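Local structure of Myo-inositol 2-dehydrogenase (Lactobacillus plantarum WCFS1, 3CEA) at residues A[17-20]-A[21-25]; A[81-84]-A[85-89]; A[180-183]-A[184-188]; A[303-306]-A[307-311]. The protein probably catalyses the NAD-dependent oxidation of myo-inositol at its 2-hydroxyl to the corresponding ketone. All blocks are in the same frame, centred on the assembly; numbering follows the deposited sequence.

Contact 1 (A[17-20]-A[21-25]); sequences GRLG and ERHAR. With NAD (nicotinamide-adenine-dinucleotide), chain E.
Leu19 and His23, four residues apart where helix 20-29 begins, show how one branched side chain can serve a protein ring and a cofactor together. Leu19 CD1 lies over one face of the His23 imidazole, 4.2 Å from the ring centroid and offset toward the rim, a CH-pi contact. With CG of Leu19 anti to the backbone N (chi1 -176°) and chi2 near 52°, the two methyls part, one toward His23 and the other toward the cofactor, and Leu19 CD2 comes within 3.5 Å of C2N in the nicotinamide ring of NAD. His23 is anchored at its far end by a hydrogen bond from NE2 to Glu101, whose other carboxylate oxygen is itself hydrogen-bonded to NAD. Before the helix runs the glycine-rich turn of a Rossmann GxGxxG pattern. Gly17 CA passes 3.3 Å from NAD O5B, where a side chain would collide with that oxygen. The amides then turn to the pyrophosphate: Arg18 N donates to NAD O1A at 3.0 Å, and Leu19 N to NAD O1N almost straight (178°). The Arg18 chain, bent at chi3, brings its guanidinium obliquely toward O2N while also making a cation-pi contact with Phe173. One turn on, Arg25 NH1 bridges to Glu21 OE2 at 3.1 Å, from above the carboxylate plane. Backbone amides, a nearby guanidinium and the helix N-terminus together would be expected to offset the negative charge of the pyrophosphate.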
# COMPACT_ATOMS: atom_id res chain seq x y z
N GLY A 17 35.83 2.97 0.06
CA GLY A 17 35.04 2.34 -0.99
C GLY A 17 33.55 2.60 -0.87
O GLY A 17 33.13 3.71 -0.52
N ARG A 18 32.75 1.57 -1.14
CA ARG A 18 31.29 1.66 -1.14
C ARG A 18 30.72 2.24 0.16
O ARG A 18 29.80 3.07 0.14
CB ARG A 18 30.66 0.29 -1.42
CG ARG A 18 30.82 -0.17 -2.87
CD ARG A 18 30.83 -1.69 -3.01
NE ARG A 18 29.61 -2.32 -2.50
CZ ARG A 18 29.58 -3.32 -1.62
NH1 ARG A 18 30.71 -3.84 -1.15
NH2 ARG A 18 28.42 -3.83 -1.22
N LEU A 19 31.27 1.80 1.29
CA LEU A 19 30.82 2.28 2.59
C LEU A 19 31.77 3.34 3.16
O LEU A 19 31.33 4.29 3.81
CB LEU A 19 30.64 1.12 3.57
CG LEU A 19 30.09 1.44 4.97
CD1 LEU A 19 28.79 2.24 4.91
CD2 LEU A 19 29.90 0.17 5.74
N GLY A 20 33.06 3.16 2.90
CA GLY A 20 34.10 4.07 3.38
C GLY A 20 33.84 5.53 3.05
O GLY A 20 33.97 6.40 3.91
N GLU A 21 33.46 5.79 1.80
CA GLU A 21 33.21 7.15 1.33
C GLU A 21 32.03 7.82 2.03
O GLU A 21 32.04 9.03 2.25
CB GLU A 21 33.04 7.20 -0.20
CG GLU A 21 31.75 6.60 -0.74
CD GLU A 21 31.57 6.85 -2.23
OE1 GLU A 21 32.57 6.74 -2.99
OE2 GLU A 21 30.43 7.15 -2.65
N ARG A 22 31.03 7.02 2.40
CA ARG A 22 29.86 7.51 3.12
C ARG A 22 30.20 7.84 4.57
O ARG A 22 29.83 8.90 5.08
CB ARG A 22 28.71 6.50 3.03
CG ARG A 22 27.36 7.04 3.48
CD ARG A 22 26.25 6.01 3.31
NE ARG A 22 25.96 5.73 1.91
CZ ARG A 22 25.18 6.47 1.12
NH1 ARG A 22 24.60 7.56 1.60
NH2 ARG A 22 24.99 6.12 -0.14
N HIS A 23 30.91 6.92 5.23
CA HIS A 23 31.43 7.13 6.58
C HIS A 23 32.30 8.39 6.67
O HIS A 23 32.17 9.16 7.62
CB HIS A 23 32.24 5.92 7.06
CG HIS A 23 31.41 4.84 7.67
ND1 HIS A 23 30.32 5.10 8.48
CD2 HIS A 23 31.53 3.49 7.63
CE1 HIS A 23 29.80 3.95 8.89
NE2 HIS A 23 30.52 2.97 8.39
N ALA A 24 33.17 8.57 5.68
CA ALA A 24 34.07 9.73 5.63
C ALA A 24 33.30 11.04 5.47
O ALA A 24 33.64 12.04 6.10
CB ALA A 24 35.09 9.57 4.51
N ARG A 25 32.27 11.02 4.63
CA ARG A 25 31.40 12.18 4.43
C ARG A 25 30.69 12.59 5.73
O ARG A 25 30.68 13.77 6.08
CB ARG A 25 30.36 11.91 3.33
CG ARG A 25 30.90 12.02 1.91
CD ARG A 25 29.78 11.88 0.90
NE ARG A 25 30.24 12.03 -0.48
CZ ARG A 25 30.40 11.04 -1.34
NH1 ARG A 25 30.13 9.78 -0.99
NH2 ARG A 25 30.82 11.30 -2.57
PA NAD E . 35.19 -1.70 -1.03
O1A NAD E . 34.20 -0.92 -1.80
O2A NAD E . 35.88 -2.71 -1.87
O5B NAD E . 36.24 -0.68 -0.35
C5B NAD E . 37.42 -1.16 0.26
C4B NAD E . 38.39 -0.00 0.50
O4B NAD E . 39.44 -0.40 1.37
C3B NAD E . 39.04 0.48 -0.78
O3B NAD E . 38.95 1.88 -0.80
C2B NAD E . 40.48 0.03 -0.69
O2B NAD E . 41.37 0.97 -1.26
C1B NAD E . 40.70 -0.10 0.81
N9A NAD E . 41.68 -1.16 1.13
C8A NAD E . 41.65 -2.46 0.70
N7A NAD E . 42.71 -3.12 1.22
C5A NAD E . 43.43 -2.24 1.96
C6A NAD E . 44.60 -2.38 2.70
N6A NAD E . 45.07 -3.60 2.95
N1A NAD E . 45.11 -1.29 3.38
C2A NAD E . 44.46 -0.07 3.32
N3A NAD E . 43.30 0.07 2.59
C4A NAD E . 42.79 -1.01 1.92
O3 NAD E . 34.49 -2.43 0.23
PN NAD E . 33.22 -1.78 0.99
O1N NAD E . 33.43 -0.32 1.13
O2N NAD E . 32.01 -2.31 0.33
O5D NAD E . 33.26 -2.45 2.45
C5D NAD E . 34.41 -2.51 3.25
C4D NAD E . 34.04 -3.21 4.55
O4D NAD E . 32.79 -2.72 5.02
C3D NAD E . 33.91 -4.71 4.38
O3D NAD E . 34.65 -5.36 5.39
C2D NAD E . 32.43 -4.99 4.53
O2D NAD E . 32.19 -6.19 5.24
C1D NAD E . 31.90 -3.79 5.30
N1N NAD E . 30.52 -3.45 4.89
C2N NAD E . 29.57 -3.29 5.87
C3N NAD E . 28.25 -2.97 5.52
C7N NAD E . 27.24 -2.63 6.58
O7N NAD E . 25.87 -2.74 6.26
N7N NAD E . 27.64 -2.22 7.79
C4N NAD E . 27.91 -2.81 4.18
C5N NAD E . 28.89 -2.97 3.20
C6N NAD E . 30.19 -3.29 3.57

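Contact 2 (A[81-84]-A[85-89]); sequences TPFH and PEMTI. With NAD (nicotinamide-adenine-dinucleotide), chain E.
Phe83 and Met87 form a local contact between residues four apart across the start of helix 84-93, the helix that follows strand 74-77 in the Rossmann fold, and their side chains help to hold the adenine end of NAD. Backbone bonding sets the spacing, with Met87 N donating to Phe83 O at 3.0 Å. Phe83 CB touches Met87 CE at 3.7 Å, and the two side chains go on to meet different parts of the same base. The exocyclic N6A of NAD sits over the centre of one face of the Phe83 ring, 3.5 Å above its plane. The selenomethionine chain of Met87, extended beyond CG, carries CE to 3.4 Å from NAD N1A. Glu86 runs alongside Phe83 with ring and carboxylate planes 35° apart, and its OE2 lies 3.4 Å from Phe83 CD1. Replacing Phe83 by an alanine would probably deprive the adenine amino group of its aromatic platform and leave Glu86 OE2 without the ring alongside it, OE1 keeping its weak bond to Tyr63. Toward the nicotinamide ribose, Thr81 OG1 shares a hydrogen bond with NAD O3D at 3.1 Å, while the neighbouring His84 ring is held by Ala79 O and Pro103 O. Behind the site, His84 O is gripped twice by one residue: Thr88 N and Thr88 OG1 arrive from opposite faces of its carbonyl plane, the hydroxyl at 2.7 Å.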
# COMPACT_ATOMS: atom_id res chain seq x y z
N THR A 81 37.02 -7.35 4.81
CA THR A 81 36.91 -8.21 6.00
C THR A 81 38.19 -8.96 6.42
O THR A 81 38.49 -9.02 7.61
CB THR A 81 35.72 -9.19 5.87
OG1 THR A 81 34.54 -8.46 5.54
CG2 THR A 81 35.48 -9.95 7.16
N PRO A 82 38.94 -9.56 5.46
CA PRO A 82 40.16 -10.27 5.86
C PRO A 82 41.17 -9.42 6.64
O PRO A 82 41.92 -9.96 7.46
CB PRO A 82 40.76 -10.72 4.53
CG PRO A 82 39.60 -10.81 3.61
CD PRO A 82 38.73 -9.66 4.00
N PHE A 83 41.18 -8.11 6.39
CA PHE A 83 42.14 -7.20 7.02
C PHE A 83 41.69 -6.66 8.38
O PHE A 83 42.47 -6.01 9.08
CB PHE A 83 42.47 -6.04 6.07
CG PHE A 83 43.14 -6.46 4.80
CD1 PHE A 83 44.51 -6.71 4.77
CD2 PHE A 83 42.41 -6.60 3.63
CE1 PHE A 83 45.14 -7.11 3.59
CE2 PHE A 83 43.03 -6.99 2.44
CZ PHE A 83 44.40 -7.24 2.42
N HIS A 84 40.44 -6.93 8.74
CA HIS A 84 39.85 -6.45 9.99
C HIS A 84 40.60 -6.87 11.26
O HIS A 84 40.90 -6.02 12.09
CB HIS A 84 38.37 -6.86 10.08
CG HIS A 84 37.46 -6.09 9.18
ND1 HIS A 84 36.09 -6.18 9.26
CD2 HIS A 84 37.72 -5.20 8.19
CE1 HIS A 84 35.55 -5.39 8.35
NE2 HIS A 84 36.52 -4.78 7.69
N PRO A 85 40.90 -8.18 11.42
CA PRO A 85 41.59 -8.62 12.64
C PRO A 85 42.97 -7.99 12.83
O PRO A 85 43.27 -7.47 13.90
CB PRO A 85 41.72 -10.14 12.46
CG PRO A 85 40.65 -10.49 11.48
CD PRO A 85 40.62 -9.33 10.54
N GLU A 86 43.79 -8.03 11.78
CA GLU A 86 45.16 -7.50 11.84
C GLU A 86 45.20 -5.98 12.01
O GLU A 86 46.13 -5.45 12.64
CB GLU A 86 45.99 -7.94 10.63
CG GLU A 86 45.38 -7.62 9.27
CD GLU A 86 46.32 -7.93 8.11
OE1 GLU A 86 47.47 -7.42 8.11
OE2 GLU A 86 45.90 -8.67 7.19
N MSE A 87 44.21 -5.28 11.46
CA MSE A 87 44.12 -3.83 11.60
C MSE A 87 43.64 -3.44 13.00
O MSE A 87 44.14 -2.48 13.58
CB MSE A 87 43.19 -3.23 10.54
CG MSE A 87 43.82 -3.13 9.17
SE MSE A 87 42.55 -2.58 7.81
CE MSE A 87 43.78 -2.54 6.29
N THR A 88 42.68 -4.20 13.52
CA THR A 88 42.16 -3.98 14.87
C THR A 88 43.24 -4.21 15.92
O THR A 88 43.45 -3.36 16.79
CB THR A 88 40.92 -4.85 15.16
OG1 THR A 88 39.92 -4.58 14.17
CG2 THR A 88 40.35 -4.56 16.54
N ILE A 89 43.94 -5.34 15.82
CA ILE A 89 45.03 -5.67 16.76
C ILE A 89 46.11 -4.58 16.78
O ILE A 89 46.50 -4.11 17.85
CB ILE A 89 45.65 -7.07 16.45
CG1 ILE A 89 44.64 -8.18 16.76
CG2 ILE A 89 46.93 -7.29 17.25
CD1 ILE A 89 44.93 -9.51 16.08
PA NAD E . 35.19 -1.70 -1.03
O1A NAD E . 34.20 -0.92 -1.80
O2A NAD E . 35.88 -2.71 -1.87
O5B NAD E . 36.24 -0.68 -0.35
C5B NAD E . 37.42 -1.16 0.26
C4B NAD E . 38.39 -0.00 0.50
O4B NAD E . 39.44 -0.40 1.37
C3B NAD E . 39.04 0.48 -0.78
O3B NAD E . 38.95 1.88 -0.80
C2B NAD E . 40.48 0.03 -0.69
O2B NAD E . 41.37 0.97 -1.26
C1B NAD E . 40.70 -0.10 0.81
N9A NAD E . 41.68 -1.16 1.13
C8A NAD E . 41.65 -2.46 0.70
N7A NAD E . 42.71 -3.12 1.22
C5A NAD E . 43.43 -2.24 1.96
C6A NAD E . 44.60 -2.38 2.70
N6A NAD E . 45.07 -3.60 2.95
N1A NAD E . 45.11 -1.29 3.38
C2A NAD E . 44.46 -0.07 3.32
N3A NAD E . 43.30 0.07 2.59
C4A NAD E . 42.79 -1.01 1.92
O3 NAD E . 34.49 -2.43 0.23
PN NAD E . 33.22 -1.78 0.99
O1N NAD E . 33.43 -0.32 1.13
O2N NAD E . 32.01 -2.31 0.33
O5D NAD E . 33.26 -2.45 2.45
C5D NAD E . 34.41 -2.51 3.25
C4D NAD E . 34.04 -3.21 4.55
O4D NAD E . 32.79 -2.72 5.02
C3D NAD E . 33.91 -4.71 4.38
O3D NAD E . 34.65 -5.36 5.39
C2D NAD E . 32.43 -4.99 4.53
O2D NAD E . 32.19 -6.19 5.24
C1D NAD E . 31.90 -3.79 5.30
N1N NAD E . 30.52 -3.45 4.89
C2N NAD E . 29.57 -3.29 5.87
C3N NAD E . 28.25 -2.97 5.52
C7N NAD E . 27.24 -2.63 6.58
O7N NAD E . 25.87 -2.74 6.26
N7N NAD E . 27.64 -2.22 7.79
C4N NAD E . 27.91 -2.81 4.18
C5N NAD E . 28.89 -2.97 3.20
C6N NAD E . 30.19 -3.29 3.57

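Contact 3 (A[180-183]-A[184-188])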
# COMPACT_ATOMS: atom_id res chain seq x y z
N GLY A 180 33.53 -13.80 2.24
CA GLY A 180 33.11 -14.81 3.21
C GLY A 180 31.85 -15.55 2.80
O GLY A 180 31.30 -16.33 3.58
N GLY A 181 31.39 -15.30 1.58
CA GLY A 181 30.17 -15.91 1.08
C GLY A 181 28.92 -15.10 1.37
O GLY A 181 28.95 -14.14 2.14
N ILE A 182 27.81 -15.50 0.75
CA ILE A 182 26.55 -14.77 0.81
C ILE A 182 25.93 -14.68 2.22
O ILE A 182 25.40 -13.63 2.60
CB ILE A 182 25.52 -15.33 -0.22
CG1 ILE A 182 24.25 -14.46 -0.29
CG2 ILE A 182 25.18 -16.80 0.06
CD1 ILE A 182 24.43 -13.14 -1.03
N PHE A 183 26.02 -15.76 3.00
CA PHE A 183 25.46 -15.80 4.35
C PHE A 183 26.22 -14.88 5.31
O PHE A 183 25.62 -14.26 6.18
CB PHE A 183 25.44 -17.23 4.91
CG PHE A 183 24.50 -18.16 4.18
CD1 PHE A 183 23.13 -18.13 4.44
CD2 PHE A 183 24.99 -19.08 3.26
CE1 PHE A 183 22.27 -19.00 3.77
CE2 PHE A 183 24.13 -19.95 2.59
CZ PHE A 183 22.77 -19.91 2.85
N VAL A 184 27.53 -14.82 5.14
CA VAL A 184 28.38 -13.97 5.97
C VAL A 184 28.24 -12.49 5.59
O VAL A 184 28.12 -11.63 6.46
CB VAL A 184 29.87 -14.42 5.92
CG1 VAL A 184 30.80 -13.36 6.49
CG2 VAL A 184 30.04 -15.73 6.67
N ASP A 185 28.24 -12.21 4.29
CA ASP A 185 28.18 -10.84 3.80
C ASP A 185 26.79 -10.22 3.93
O ASP A 185 26.66 -9.10 4.42
CB ASP A 185 28.68 -10.76 2.35
CG ASP A 185 29.05 -9.34 1.94
OD1 ASP A 185 29.76 -8.65 2.71
OD2 ASP A 185 28.65 -8.93 0.83
N MSE A 186 25.76 -10.94 3.49
CA MSE A 186 24.39 -10.43 3.58
C MSE A 186 23.69 -10.76 4.90
O MSE A 186 23.34 -9.85 5.66
CB MSE A 186 23.54 -10.93 2.41
CG MSE A 186 23.61 -10.10 1.14
SE MSE A 186 23.32 -8.15 1.31
CE MSE A 186 22.22 -8.03 2.94
N ASN A 187 23.50 -12.05 5.16
CA ASN A 187 22.58 -12.52 6.19
C ASN A 187 22.97 -12.27 7.64
O ASN A 187 22.13 -12.39 8.54
CB ASN A 187 22.27 -14.00 5.97
CG ASN A 187 21.54 -14.25 4.67
OD1 ASN A 187 22.01 -15.00 3.81
ND2 ASN A 187 20.38 -13.62 4.51
N ILE A 188 24.23 -11.91 7.87
CA ILE A 188 24.77 -11.67 9.21
C ILE A 188 23.98 -10.61 9.99
O ILE A 188 23.82 -10.71 11.21
CB ILE A 188 26.28 -11.31 9.16
CG1 ILE A 188 26.94 -11.50 10.53
CG2 ILE A 188 26.50 -9.90 8.60
CD1 ILE A 188 28.46 -11.44 10.50
O HOH W 1 28.70 -17.07 3.95
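Gly181 O accepts the amide of Asp185 at 3.0 Å, which opens helix 182-198 of the GFO/IDH/MocA C-terminal domain with Gly181 at its N-cap position. The chain enters this helix start through two glycines with positive phi, 101° at Gly180 and 90° at Gly181, values that would jam a side chain against the preceding carbonyl. A water joins the entry to the first turn, donating to Gly180 O and accepting from Val184 N at 2.8 Å. Met186 N bonds to Ile182 O, and the backbone is wider, pi-type, at 184-187.

The absence of a side chain at Gly180 also makes room for Val184, whose CB approaches Gly180 O at 3.3 Å; a CB on that glycine would collide with Val184 CG1. Ile182 crosses Met186, its CD1 meeting Met186 CG at 3.8 Å, and both residues lie against Arg244. Asp185 has CG anti to the backbone N (chi1 -162°), which carries its carboxylate off the contact toward Arg244, with which OD2 forms a salt bridge; this side chain is about 4 Å from the bound NAD at its nearest atoms. A long, weak ion pair links the other oxygen to Lys102. On another side of the helix, Phe183 and Val184 pack against helix 319-338. Phe183 and Asn187 run side by side, and the amide oxygen OD1 of Asn187 rests 3.4 Å from Phe183 CD1.

Contact 4 (A[303-306]-A[307-311])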
# COMPACT_ATOMS: atom_id res chain seq x y z
N GLN A 303 28.09 8.39 15.50
CA GLN A 303 27.91 9.39 16.55
C GLN A 303 27.91 8.74 17.93
O GLN A 303 28.51 9.27 18.87
CB GLN A 303 26.62 10.19 16.33
CG GLN A 303 26.43 11.36 17.30
CD GLN A 303 27.41 12.49 17.05
OE1 GLN A 303 27.35 13.17 16.02
NE2 GLN A 303 28.32 12.71 17.99
N ASP A 304 27.24 7.59 18.04
CA ASP A 304 27.20 6.83 19.29
C ASP A 304 28.60 6.38 19.71
O ASP A 304 28.95 6.44 20.89
CB ASP A 304 26.25 5.63 19.17
CG ASP A 304 26.11 4.86 20.47
OD1 ASP A 304 25.78 5.48 21.51
OD2 ASP A 304 26.31 3.62 20.46
N PHE A 305 29.39 5.93 18.73
CA PHE A 305 30.78 5.54 18.96
C PHE A 305 31.62 6.71 19.47
O PHE A 305 32.37 6.56 20.44
CB PHE A 305 31.40 4.95 17.68
CG PHE A 305 32.90 4.78 17.75
CD1 PHE A 305 33.46 3.71 18.43
CD2 PHE A 305 33.74 5.70 17.13
CE1 PHE A 305 34.84 3.55 18.49
CE2 PHE A 305 35.13 5.55 17.18
CZ PHE A 305 35.68 4.47 17.86
N VAL A 306 31.49 7.86 18.81
CA VAL A 306 32.21 9.07 19.19
C VAL A 306 31.84 9.49 20.62
O VAL A 306 32.72 9.80 21.42
CB VAL A 306 31.96 10.23 18.18
CG1 VAL A 306 32.46 11.56 18.72
CG2 VAL A 306 32.65 9.91 16.85
N ASN A 307 30.54 9.47 20.92
CA ASN A 307 30.04 9.73 22.28
C ASN A 307 30.60 8.72 23.28
O ASN A 307 30.99 9.08 24.39
CB ASN A 307 28.51 9.70 22.32
CG ASN A 307 27.87 10.80 21.48
OD1 ASN A 307 28.43 11.89 21.33
ND2 ASN A 307 26.69 10.52 20.93
N ASN A 308 30.64 7.45 22.87
CA ASN A 308 31.16 6.37 23.70
C ASN A 308 32.62 6.56 24.08
O ASN A 308 33.00 6.32 25.23
CB ASN A 308 30.96 5.01 23.02
CG ASN A 308 29.53 4.49 23.15
OD1 ASN A 308 28.70 5.08 23.84
ND2 ASN A 308 29.24 3.39 22.46
N VAL A 309 33.44 6.99 23.12
CA VAL A 309 34.85 7.29 23.38
C VAL A 309 34.99 8.46 24.37
O VAL A 309 35.79 8.39 25.31
CB VAL A 309 35.64 7.59 22.07
CG1 VAL A 309 37.09 7.94 22.37
CG2 VAL A 309 35.58 6.41 21.11
N ILE A 310 34.20 9.51 24.16
CA ILE A 310 34.19 10.70 25.01
C ILE A 310 33.77 10.38 26.45
O ILE A 310 34.49 10.70 27.40
CB ILE A 310 33.29 11.83 24.41
CG1 ILE A 310 33.92 12.40 23.14
CG2 ILE A 310 33.04 12.94 25.43
CD1 ILE A 310 32.98 13.21 22.26
N VAL A 311 32.62 9.72 26.59
CA VAL A 311 32.05 9.39 27.91
C VAL A 311 32.79 8.21 28.57
O VAL A 311 32.76 8.07 29.79
CB VAL A 311 30.52 9.11 27.81
CG1 VAL A 311 29.93 8.71 29.16
CG2 VAL A 311 29.79 10.34 27.27
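Phe305 and Val309 make the tight side of this local contact near the end of helix 295-311. Val309 CG2 sits over one face of the Phe305 ring, 4.0 Å from its centroid and only 18° off the normal, a CH-pi contact displaced toward the rim. The ring also meets Phe76 and, edge-to-face, Phe99. Beside it Val306 and Ile310 point the same way, with Val306 CG1 3.9 Å from Ile310 CD1, and both rest on Leu9.

Between the two segments the polar side is looser, its firmer side-chain bonds going to residues beyond the helix. Asn307 has CG anti to its carbonyl carbon (chi1 -64°), which folds the amide back along the helix toward Gln303, and OD1 takes a weak hydrogen bond from Gln303 NE2 at 3.4 Å, the two amide planes 28° apart. The oxygen of the same glutamine amide, Gln303 OE1, accepts from Gln32 N. Were Asn307 an alanine, Gln303 NE2 would probably lose this weak bond and a small gap might open beside its amide, though Gln32 would still hold OE1. Asp304 and Asn308 cross with their planes far from parallel, Asp304 OD2 staying 3.6 Å from Asn308 ND2; each is hydrogen-bonded beyond the helix, OD2 to Tyr134 and ND2 to Gln127.

Regular bonds such as Asn307 N to Gln303 O, 2.9 Å, run beneath both sides. The arrangement is that of a helix packed on the parallel Rossmann sheet, its apolar residues on strand 9-14 and the Phe76 and Phe99 rings, its polar ones reaching strand 126-127.

Overall arrangement
The four contacts follow one another along the chain without overlap, and each concerns the start or the end of a helix. Contacts 1 and 2 belong to the Rossmann domain, introducing the helices that follow strands 9-14 and 74-77, neighbours in its parallel sheet; their centres are about 18 Å apart and NAD spans both. Contact 3, in the C-terminal domain, opens helix 182-198 about 17 Å from contact 2, centre to centre. Contact 4, about 19 Å from contact 1 and 28 Å from contact 3, centre to centre, lies on helix 295-311, which packs back onto the Rossmann sheet. NAD thus lies on the Rossmann domain with the C-terminal domain close by, consistent with a site between the two.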